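Local coordinates for protein NUDIX hydrolase (Nitrosomonas europaea, PDB 2B0V) that probably hydrolyses nucleoside di- and triphosphates and thiamine diphosphate with the help of magnesium, as a member of the NudJ branch of the Nudix hydrolases, at residues 15-20 and 91-96. Numbering follows the deposited sequence.
Sequences IEQDDK and GQVVSF
The carboxamide of Q17 is the flat group facing V93: its carbonyl points almost straight at methyl CG2 of V93, with OE1 3.9 Å from that carbon. Water 2 approaches OE1 of Q17 from a direction tilted about 43° out of the amide plane, donating to it while accepting from N of V93. The side chain reaches across because CG is anti to the backbone N (chi1 -169°) and the chain stays extended beyond it.

Here two strands of the mixed Nudix-fold sheet, 8-17 and 82-96, run parallel but drift apart near their ends, and no direct hydrogen bond joins the two segments. Water bridges span the gap instead. Deeper in, water 1 accepts from N of E16 and donates to O of G91, 3.0 Å away, at the point where I15 and G91 bring their CA atoms within 5.8 Å of each other.

Toward I15 the contact turns apolar. I15 and V93 cross at about a right angle, with CG2 of I15 3.9 Å from CG1 of V93 and almost as near its CG2; CD1 of I15 also reaches CG1. By placing CG2 anti to the backbone N, I15 turns that methyl onto both methyls of V93. W111 of strand 106-113 and L22 of strand 20-26 touch both residues, and F64 packs on I15, so the pair belongs to a larger apolar cluster.

Beyond Q17 the chain reverses through a type I' turn, Q17 to K20, which makes a beta hairpin with strand 20-26. The E16 carboxylate braces this turn: its OE1 is hydrogen-bonded to the hydroxyl of Y136, and its OE2 takes N-H of D19 on the anti lone pair, at 2.9 Å and an angle of 159°.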
loop_
_atom_site.group_PDB
_atom_site.type_symbol
_atom_site.label_atom_id
_atom_site.label_comp_id
_atom_site.label_asym_id
_atom_site.label_seq_id
_atom_site.Cartn_x
_atom_site.Cartn_y
_atom_site.Cartn_z
ATOM N N ILE A 15 -1.839 -3.010 -6.598
ATOM C CA ILE A 15 -1.664 -4.306 -7.268
ATOM C C ILE A 15 -2.962 -4.615 -8.006
ATOM O O ILE A 15 -3.960 -4.932 -7.377
ATOM C CB ILE A 15 -1.367 -5.419 -6.233
ATOM C CG1 ILE A 15 -0.049 -5.116 -5.493
ATOM C CG2 ILE A 15 -1.254 -6.795 -6.955
ATOM C CD1 ILE A 15 0.019 -5.756 -4.094
ATOM N N GLU A 16 -2.930 -4.512 -9.333
ATOM C CA GLU A 16 -4.125 -4.625 -10.208
ATOM C C GLU A 16 -3.916 -5.796 -11.136
ATOM O O GLU A 16 -2.874 -5.901 -11.781
ATOM C CB GLU A 16 -4.290 -3.345 -11.050
ATOM C CG GLU A 16 -5.554 -3.285 -11.930
ATOM C CD GLU A 16 -5.235 -3.549 -13.394
ATOM O OE1 GLU A 16 -4.272 -2.919 -13.912
ATOM O OE2 GLU A 16 -5.933 -4.408 -14.016
ATOM N N GLN A 17 -4.900 -6.677 -11.192
ATOM C CA GLN A 17 -4.857 -7.847 -12.046
ATOM C C GLN A 17 -6.267 -8.005 -12.576
ATOM O O GLN A 17 -7.221 -8.146 -11.797
ATOM C CB GLN A 17 -4.399 -9.060 -11.225
ATOM C CG GLN A 17 -4.056 -10.314 -12.011
ATOM C CD GLN A 17 -3.479 -11.427 -11.113
ATOM O OE1 GLN A 17 -2.732 -11.169 -10.150
ATOM N NE2 GLN A 17 -3.799 -12.672 -11.454
ATOM N N ASP A 18 -6.405 -7.899 -13.902
ATOM C CA ASP A 18 -7.708 -7.978 -14.571
ATOM C C ASP A 18 -8.798 -7.066 -13.947
ATOM O O ASP A 18 -9.929 -7.517 -13.687
ATOM C CB ASP A 18 -8.212 -9.437 -14.646
ATOM C CG ASP A 18 -7.177 -10.419 -15.245
ATOM O OD1 ASP A 18 -6.368 -10.058 -16.145
ATOM O OD2 ASP A 18 -7.195 -11.595 -14.815
ATOM N N ASP A 19 -8.448 -5.794 -13.718
ATOM C CA ASP A 19 -9.394 -4.761 -13.241
ATOM C C ASP A 19 -9.857 -4.975 -11.789
ATOM O O ASP A 19 -10.805 -4.343 -11.344
ATOM C CB ASP A 19 -10.594 -4.590 -14.206
ATOM C CG ASP A 19 -10.151 -4.453 -15.654
ATOM O OD1 ASP A 19 -9.405 -3.505 -15.959
ATOM O OD2 ASP A 19 -10.517 -5.312 -16.474
ATOM N N LYS A 20 -9.153 -5.833 -11.051
ATOM C CA LYS A 20 -9.333 -5.940 -9.597
ATOM C C LYS A 20 -8.055 -5.597 -8.847
ATOM O O LYS A 20 -6.941 -5.775 -9.380
ATOM C CB LYS A 20 -9.766 -7.343 -9.220
ATOM C CG LYS A 20 -11.059 -7.769 -9.903
ATOM C CD LYS A 20 -11.597 -8.982 -9.249
ATOM C CE LYS A 20 -12.859 -9.501 -9.947
ATOM N NZ LYS A 20 -12.498 -9.865 -11.348
ATOM N N GLY A 91 2.929 -2.882 -9.125
ATOM C CA GLY A 91 3.710 -4.023 -9.550
ATOM C C GLY A 91 2.867 -5.272 -9.586
ATOM O O GLY A 91 1.631 -5.217 -9.432
ATOM N N GLN A 92 3.542 -6.390 -9.807
ATOM C CA GLN A 92 2.885 -7.688 -9.829
ATOM C C GLN A 92 3.040 -8.447 -8.535
ATOM O O GLN A 92 4.047 -8.292 -7.816
ATOM C CB GLN A 92 3.507 -8.548 -10.894
ATOM C CG GLN A 92 3.448 -8.004 -12.303
ATOM C CD GLN A 92 4.121 -8.952 -13.285
ATOM O OE1 GLN A 92 3.785 -10.139 -13.342
ATOM N NE2 GLN A 92 5.094 -8.439 -14.048
ATOM N N VAL A 93 2.088 -9.334 -8.285
ATOM C CA VAL A 93 2.303 -10.351 -7.296
ATOM C C VAL A 93 2.787 -11.601 -8.028
ATOM O O VAL A 93 2.261 -11.931 -9.087
ATOM C CB VAL A 93 1.074 -10.566 -6.367
ATOM C CG1 VAL A 93 1.044 -9.445 -5.294
ATOM C CG2 VAL A 93 -0.221 -10.696 -7.149
ATOM N N VAL A 94 3.805 -12.256 -7.476
ATOM C CA VAL A 94 4.484 -13.347 -8.172
ATOM C C VAL A 94 4.527 -14.656 -7.380
ATOM O O VAL A 94 5.060 -15.638 -7.867
ATOM C CB VAL A 94 5.917 -12.959 -8.548
ATOM C CG1 VAL A 94 5.925 -11.766 -9.487
ATOM C CG2 VAL A 94 6.756 -12.677 -7.292
ATOM N N SER A 95 4.025 -14.654 -6.145
ATOM C CA SER A 95 3.764 -15.915 -5.407
ATOM C C SER A 95 2.736 -15.682 -4.317
ATOM O O SER A 95 2.492 -14.566 -3.885
ATOM C CB SER A 95 5.049 -16.436 -4.736
ATOM O OG SER A 95 5.306 -15.695 -3.558
ATOM N N PHE A 96 2.111 -16.770 -3.893
ATOM C CA PHE A 96 1.177 -16.705 -2.779
ATOM C C PHE A 96 1.295 -17.990 -2.004
ATOM O O PHE A 96 1.348 -19.062 -2.591
ATOM C CB PHE A 96 -0.250 -16.572 -3.293
ATOM C CG PHE A 96 -1.292 -16.672 -2.200
ATOM C CD1 PHE A 96 -1.242 -15.822 -1.110
ATOM C CD2 PHE A 96 -2.298 -17.620 -2.267
ATOM C CE1 PHE A 96 -2.185 -15.862 -0.085
ATOM C CE2 PHE A 96 -3.256 -17.701 -1.225
ATOM C CZ PHE A 96 -3.186 -16.814 -0.126
HETATM O O HOH W 1 -0.523 -3.455 -10.653
HETATM O O HOH W 2 -0.074 -9.275 -10.505
#